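Local coordinates for phosphatidylserine synthase (Haemophilus influenzae, PDB 3HSI), which is an enzyme of the phospholipase D superfamily, with helices packed around two mixed beta sheets in each chain, at residues A36-K39 against T40-E44; L70-I73 against Y74-K77; I159-Y163 against L164-E168. One frame throughout, in Å; residues are numbered along the deposited sequence.

Contact 1: A36-K39 against T40-E44; sequences AEFK and TQIIE
Two successive turns of helix 35-48 in this phospholipase D fold meet through i to i+4 pairs: Ala36 with Thr40, Phe38 with Ile42 and Lys39 with Ile43. The terminal methyl of Ile42 rests over one face of the Phe38 ring. Its CD1 lies 3.7 Å from the centroid of that ring and 14° off the normal, a CH-pi contact whose shortest approach, Ile42 CD1 to Phe38 CZ, is 3.6 Å. The ring takes this place because CG of Phe38 stands anti to the backbone N (chi1 177°), while Ile42 extends over the preceding turn. Ile42 N also donates to Phe38 O at 2.9 Å.

At the start of the two turns, Ala36 O is gripped twice. Thr40 OG1 donates to Ala36 O at 2.8 Å, and Thr40 N donates to Ala36 O at 3.0 Å, the two approaching from opposite faces of the carbonyl plane; a chi1 of -50° sets the hydroxyl beside the backbone N, where it can fold back onto the earlier turn. Lys39 and Ile43 run alongside each other in the same direction, with Lys39 CE 4.0 Å from Ile43 CD1. The extended lysine carries NZ onward to a salt bridge with Glu68 and a hydrogen bond with Gln166. Phe38 and Ile42 both touch Leu153 of strand 151-155, with Tyr175 stacked on Phe38, while Ile42 and Ile43 lean on Ile69 of helix 64-79.

Contact 2: L70-I73 against Y74-K77; sequences LDEI and YRVK
Leu70 holds CG anti to its backbone N (chi1 -171°) and Tyr74 turns its ring back beside its own N (chi1 -88°), which lays the two side chains next to each other, pointing the same way. Both CG and CD1 of Leu70 come within 3.6 Å of Tyr74 CE2. At the ring's edge, in its plane, lies Leu70 O, 3.2 Å from Tyr74 CD2; that oxygen also accepts the helical bond from Tyr74 N.

The residues belong to helix 64-79, the crossover helix of a beta-alpha-beta unit between parallel strands 52-56 and 84-90. Leu70 leans on Trp110 of helix 107-118, and Tyr74 stacks with Tyr118 at the end of that helix. Farther round the turn, Glu72 shares a water with Arg75. The water donates to Glu72 OE1 and to Glu72 O, each at 2.7 Å, and accepts a weak bond from Arg75 NH1. Directly, the charges stay apart: Glu72 OE1 is 4.3 Å from Arg75 NH1 and well out of the guanidinium plane. No N-H of Arg75 points at it, so any attraction is probably one of charge alone, while Glu72 OE2 forms its salt bridge with Arg47 of helix 35-48. Packing is tight at Val76, whose CG2 lies 3.1 Å from Ile73 O.

Contact 3: I159-Y163 against L164-E168; sequences INNVY and LHQFE
Between Asn161 and Gln166 the chain, helical in phi and psi over Asn161-Tyr163, turns with the bond pattern of a Schellman motif: Gln166 N donates to Asn161 O at 2.9 Å and His165 N to Val162 O at 3.2 Å, the latter from well above the carbonyl plane, with His165 at a positive phi of 51° and a type I turn spanning Val162 to His165. At the start of this turn Asn160 OD1 accepts a straight bond from Tyr163 N at 3.0 Å, an Asx motif.

The Asn161 side chain, with CG beside its backbone N (chi1 -68°), crosses that of Gln166. Its OD1 comes 3.4 Å from Gln166 CB, and the two amide planes are only 18° apart. The other end of the Asn161 amide reaches the edge of the Phe167 ring, Asn161 ND2 lying 3.9 Å from Phe167 CE1 near the ring plane, with amide and ring almost perpendicular. Gln166 CG lies over one face of that ring, toward its rim. Leu164 CD1 approaches Tyr163 CB (3.9 Å), and Leu164 CD2 meets Ile159 CG2 (4.2 Å) in a loose apolar crossing.

Residues 159-163 fall within the phospholipase D active-site motif of the sequence, in the loop that follows strand 151-155. Polar bonds tie this loop to the beginning of helix 64-79: Asn161 OD1 accepts from Ala65 N, ND2 donates to Glu64, and Gln166 NE2 meets Glu68. Gln166 OE1 reaches Lys39 of helix 35-48. Leu164 touches Phe38 of helix 35-48 and Ala65 and Ile69 of helix 64-79.

Along the chain the contacts come in series: contact 1 on helix 35-48, contact 2 on helix 64-79, contact 3 in the loop joining strands 151-155 and 171-179. All lie on the same side of the chain's centre. Contact 1 is the middle member, its centre about 15 Å from that of contact 2 and 11 Å from that of contact 3. It touches contact 2 where Ile43 CG2 comes 4.0 Å from Glu72 CD, and contact 3 where Phe38 CE2 lies 3.8 Å from Leu164 CD1. Contacts 2 and 3 do not touch, their nearest atoms being about 6 Å apart. The loop, partly within the active-site motif, thus packs against helix 35-48, which in turn touches helix 64-79.

Contact 1: A36-K39 against T40-E44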
# COMPACT_ATOMS: atom_id res chain seq x y z
N ALA C 36 26.66 -4.61 -23.54
CA ALA C 36 26.93 -4.59 -24.96
C ALA C 36 26.64 -5.95 -25.58
O ALA C 36 26.02 -6.00 -26.62
CB ALA C 36 28.40 -4.13 -25.25
N GLU C 37 27.09 -7.03 -24.93
CA GLU C 37 26.71 -8.41 -25.33
C GLU C 37 25.19 -8.62 -25.35
O GLU C 37 24.64 -9.24 -26.26
CB GLU C 37 27.34 -9.45 -24.39
CG GLU C 37 28.80 -9.69 -24.62
CD GLU C 37 29.40 -10.83 -23.78
OE1 GLU C 37 28.67 -11.70 -23.21
OE2 GLU C 37 30.65 -10.85 -23.72
N PHE C 38 24.52 -8.10 -24.33
CA PHE C 38 23.08 -8.19 -24.22
C PHE C 38 22.38 -7.54 -25.43
O PHE C 38 21.52 -8.15 -26.06
CB PHE C 38 22.66 -7.50 -22.89
CG PHE C 38 21.16 -7.45 -22.66
CD1 PHE C 38 20.38 -8.62 -22.72
CD2 PHE C 38 20.56 -6.25 -22.32
CE1 PHE C 38 18.97 -8.57 -22.46
CE2 PHE C 38 19.18 -6.18 -22.09
CZ PHE C 38 18.37 -7.33 -22.14
N LYS C 39 22.76 -6.30 -25.75
CA LYS C 39 22.31 -5.65 -26.96
C LYS C 39 22.58 -6.51 -28.20
O LYS C 39 21.72 -6.69 -29.05
CB LYS C 39 22.98 -4.30 -27.13
CG LYS C 39 22.46 -3.58 -28.38
CD LYS C 39 23.07 -2.23 -28.60
CE LYS C 39 22.60 -1.67 -29.90
NZ LYS C 39 23.34 -0.41 -30.22
N THR C 40 23.78 -7.04 -28.31
CA THR C 40 24.10 -7.86 -29.48
C THR C 40 23.21 -9.11 -29.57
O THR C 40 22.71 -9.44 -30.65
CB THR C 40 25.56 -8.22 -29.43
OG1 THR C 40 26.28 -7.00 -29.22
CG2 THR C 40 26.01 -8.87 -30.76
N GLN C 41 23.02 -9.80 -28.44
CA GLN C 41 22.14 -10.96 -28.40
C GLN C 41 20.68 -10.65 -28.77
O GLN C 41 20.12 -11.33 -29.62
CB GLN C 41 22.21 -11.70 -27.04
CG GLN C 41 23.37 -12.67 -26.93
CD GLN C 41 23.58 -13.51 -28.18
OE1 GLN C 41 22.68 -14.19 -28.65
NE2 GLN C 41 24.78 -13.44 -28.74
N ILE C 42 20.10 -9.61 -28.19
CA ILE C 42 18.75 -9.16 -28.58
C ILE C 42 18.66 -9.05 -30.11
O ILE C 42 17.82 -9.68 -30.72
CB ILE C 42 18.35 -7.81 -27.93
CG1 ILE C 42 18.22 -7.97 -26.42
CG2 ILE C 42 17.01 -7.29 -28.51
CD1 ILE C 42 18.28 -6.64 -25.71
N ILE C 43 19.54 -8.28 -30.71
CA ILE C 43 19.54 -8.09 -32.15
C ILE C 43 19.64 -9.40 -32.96
O ILE C 43 18.84 -9.63 -33.86
CB ILE C 43 20.62 -7.10 -32.58
CG1 ILE C 43 20.30 -5.73 -31.98
CG2 ILE C 43 20.71 -7.05 -34.13
CD1 ILE C 43 21.35 -4.64 -32.28
N GLU C 44 20.57 -10.26 -32.59
CA GLU C 44 20.79 -11.54 -33.27
C GLU C 44 19.56 -12.47 -33.16
O GLU C 44 19.17 -13.19 -34.12
CB GLU C 44 22.00 -12.20 -32.62
CG GLU C 44 22.61 -13.30 -33.42
CD GLU C 44 23.92 -13.79 -32.82
OE1 GLU C 44 24.44 -13.16 -31.87
OE2 GLU C 44 24.44 -14.82 -33.32

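Contact 2: L70-I73 against Y74-K77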
# COMPACT_ATOMS: atom_id res chain seq x y z
N LEU C 70 13.40 -1.62 -31.96
CA LEU C 70 12.07 -1.66 -32.59
C LEU C 70 12.18 -1.75 -34.11
O LEU C 70 11.39 -2.44 -34.75
CB LEU C 70 11.22 -0.48 -32.17
CG LEU C 70 9.75 -0.50 -32.57
CD1 LEU C 70 9.11 -1.83 -32.16
CD2 LEU C 70 9.00 0.68 -31.95
N ASP C 71 13.17 -1.06 -34.68
CA ASP C 71 13.51 -1.20 -36.11
C ASP C 71 13.83 -2.63 -36.53
O ASP C 71 13.41 -3.04 -37.62
CB ASP C 71 14.70 -0.33 -36.47
CG ASP C 71 14.33 1.12 -36.58
OD1 ASP C 71 13.13 1.41 -36.76
OD2 ASP C 71 15.24 1.97 -36.46
N GLU C 72 14.58 -3.35 -35.70
CA GLU C 72 14.86 -4.77 -35.94
C GLU C 72 13.58 -5.60 -35.97
O GLU C 72 13.44 -6.47 -36.84
CB GLU C 72 15.85 -5.36 -34.93
CG GLU C 72 17.27 -4.77 -35.00
CD GLU C 72 18.02 -5.08 -36.27
OE1 GLU C 72 17.66 -6.04 -37.01
OE2 GLU C 72 18.97 -4.34 -36.55
N ILE C 73 12.65 -5.32 -35.05
CA ILE C 73 11.37 -6.02 -34.97
C ILE C 73 10.57 -5.84 -36.26
O ILE C 73 10.09 -6.80 -36.83
CB ILE C 73 10.47 -5.49 -33.81
CG1 ILE C 73 11.15 -5.71 -32.46
CG2 ILE C 73 9.05 -6.14 -33.84
CD1 ILE C 73 11.09 -7.12 -31.95
N TYR C 74 10.43 -4.58 -36.69
CA TYR C 74 9.60 -4.24 -37.84
C TYR C 74 10.20 -4.87 -39.08
O TYR C 74 9.49 -5.32 -39.96
CB TYR C 74 9.46 -2.72 -38.00
CG TYR C 74 8.30 -2.15 -37.22
CD1 TYR C 74 7.02 -2.11 -37.78
CD2 TYR C 74 8.48 -1.64 -35.94
CE1 TYR C 74 5.93 -1.59 -37.08
CE2 TYR C 74 7.39 -1.13 -35.22
CZ TYR C 74 6.13 -1.10 -35.81
OH TYR C 74 5.07 -0.60 -35.12
N ARG C 75 11.53 -4.91 -39.13
CA ARG C 75 12.19 -5.52 -40.26
C ARG C 75 11.85 -7.02 -40.36
O ARG C 75 11.50 -7.49 -41.45
CB ARG C 75 13.70 -5.25 -40.21
CG ARG C 75 14.53 -5.93 -41.28
CD ARG C 75 16.01 -5.67 -40.98
NE ARG C 75 16.97 -6.57 -41.65
CZ ARG C 75 17.19 -7.85 -41.33
NH1 ARG C 75 16.48 -8.46 -40.38
NH2 ARG C 75 18.11 -8.54 -42.00
N VAL C 76 11.93 -7.76 -39.25
CA VAL C 76 11.65 -9.20 -39.32
C VAL C 76 10.18 -9.46 -39.56
O VAL C 76 9.82 -10.41 -40.27
CB VAL C 76 12.15 -10.04 -38.10
CG1 VAL C 76 13.63 -10.14 -38.15
CG2 VAL C 76 11.66 -9.48 -36.76
N LYS C 77 9.35 -8.59 -38.98
CA LYS C 77 7.91 -8.65 -39.10
C LYS C 77 7.46 -8.35 -40.53
O LYS C 77 6.48 -8.91 -41.00
CB LYS C 77 7.26 -7.70 -38.11
CG LYS C 77 5.77 -7.68 -38.17
CD LYS C 77 5.14 -8.99 -37.69
CE LYS C 77 3.72 -9.06 -38.18
NZ LYS C 77 3.01 -10.24 -37.63
O HOH W 1 15.63 -7.62 -37.89

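Contact 3: I159-Y163 against L164-E168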
# COMPACT_ATOMS: atom_id res chain seq x y z
N ILE C 159 14.52 -1.71 -22.00
CA ILE C 159 15.09 -1.28 -23.27
C ILE C 159 15.22 0.23 -23.25
O ILE C 159 14.22 0.95 -23.34
CB ILE C 159 14.24 -1.70 -24.52
CG1 ILE C 159 13.90 -3.19 -24.49
CG2 ILE C 159 14.93 -1.32 -25.84
CD1 ILE C 159 15.05 -4.09 -24.89
N ASN C 160 16.45 0.71 -23.08
CA ASN C 160 16.81 2.12 -23.28
C ASN C 160 18.32 2.20 -23.51
O ASN C 160 18.99 1.17 -23.47
CB ASN C 160 16.36 3.01 -22.10
CG ASN C 160 17.14 2.73 -20.85
OD1 ASN C 160 18.11 1.98 -20.87
ND2 ASN C 160 16.73 3.35 -19.74
N ASN C 161 18.86 3.40 -23.72
CA ASN C 161 20.30 3.59 -23.96
C ASN C 161 21.24 2.98 -22.92
O ASN C 161 22.20 2.28 -23.26
CB ASN C 161 20.63 5.10 -24.11
CG ASN C 161 20.05 5.71 -25.38
OD1 ASN C 161 19.76 5.02 -26.36
ND2 ASN C 161 19.86 7.02 -25.36
N VAL C 162 21.00 3.27 -21.64
CA VAL C 162 21.93 2.78 -20.63
C VAL C 162 21.96 1.25 -20.48
O VAL C 162 23.03 0.66 -20.45
CB VAL C 162 21.92 3.60 -19.28
CG1 VAL C 162 22.47 5.00 -19.55
CG2 VAL C 162 20.52 3.65 -18.64
N TYR C 163 20.79 0.61 -20.50
CA TYR C 163 20.74 -0.85 -20.37
C TYR C 163 21.41 -1.57 -21.54
O TYR C 163 21.91 -2.69 -21.38
CB TYR C 163 19.30 -1.36 -20.22
CG TYR C 163 18.68 -1.19 -18.84
CD1 TYR C 163 17.56 -0.38 -18.65
CD2 TYR C 163 19.20 -1.86 -17.73
CE1 TYR C 163 16.98 -0.23 -17.37
CE2 TYR C 163 18.65 -1.72 -16.46
CZ TYR C 163 17.52 -0.92 -16.29
OH TYR C 163 16.99 -0.79 -15.01
N LEU C 164 21.43 -0.94 -22.71
CA LEU C 164 22.04 -1.56 -23.89
C LEU C 164 23.41 -0.96 -24.27
O LEU C 164 23.99 -1.30 -25.33
CB LEU C 164 21.06 -1.46 -25.07
CG LEU C 164 19.99 -2.57 -25.16
CD1 LEU C 164 19.29 -2.80 -23.85
CD2 LEU C 164 18.97 -2.22 -26.20
N HIS C 165 23.93 -0.08 -23.39
CA HIS C 165 25.19 0.60 -23.62
C HIS C 165 25.22 1.26 -25.01
O HIS C 165 26.14 1.05 -25.78
CB HIS C 165 26.35 -0.39 -23.49
CG HIS C 165 27.65 0.26 -23.16
ND1 HIS C 165 28.72 -0.44 -22.67
CD2 HIS C 165 28.04 1.56 -23.23
CE1 HIS C 165 29.73 0.40 -22.46
NE2 HIS C 165 29.33 1.62 -22.79
N GLN C 166 24.20 2.06 -25.30
CA GLN C 166 24.14 2.74 -26.59
C GLN C 166 25.32 3.69 -26.85
O GLN C 166 25.84 3.74 -27.98
CB GLN C 166 22.80 3.47 -26.76
CG GLN C 166 22.51 3.93 -28.20
CD GLN C 166 22.20 2.77 -29.13
OE1 GLN C 166 22.14 1.62 -28.69
NE2 GLN C 166 22.00 3.06 -30.40
N PHE C 167 25.70 4.48 -25.85
CA PHE C 167 26.84 5.39 -26.02
C PHE C 167 27.92 5.03 -25.01
O PHE C 167 28.32 3.87 -24.94
CB PHE C 167 26.42 6.87 -26.02
CG PHE C 167 25.34 7.18 -27.05
CD1 PHE C 167 23.99 7.27 -26.67
CD2 PHE C 167 25.66 7.29 -28.40
CE1 PHE C 167 22.98 7.52 -27.62
CE2 PHE C 167 24.66 7.54 -29.39
CZ PHE C 167 23.32 7.66 -29.00
N GLU C 168 28.37 5.98 -24.21
CA GLU C 168 29.43 5.73 -23.25
C GLU C 168 28.91 5.14 -21.94
O GLU C 168 29.53 4.27 -21.37
CB GLU C 168 30.24 7.00 -23.01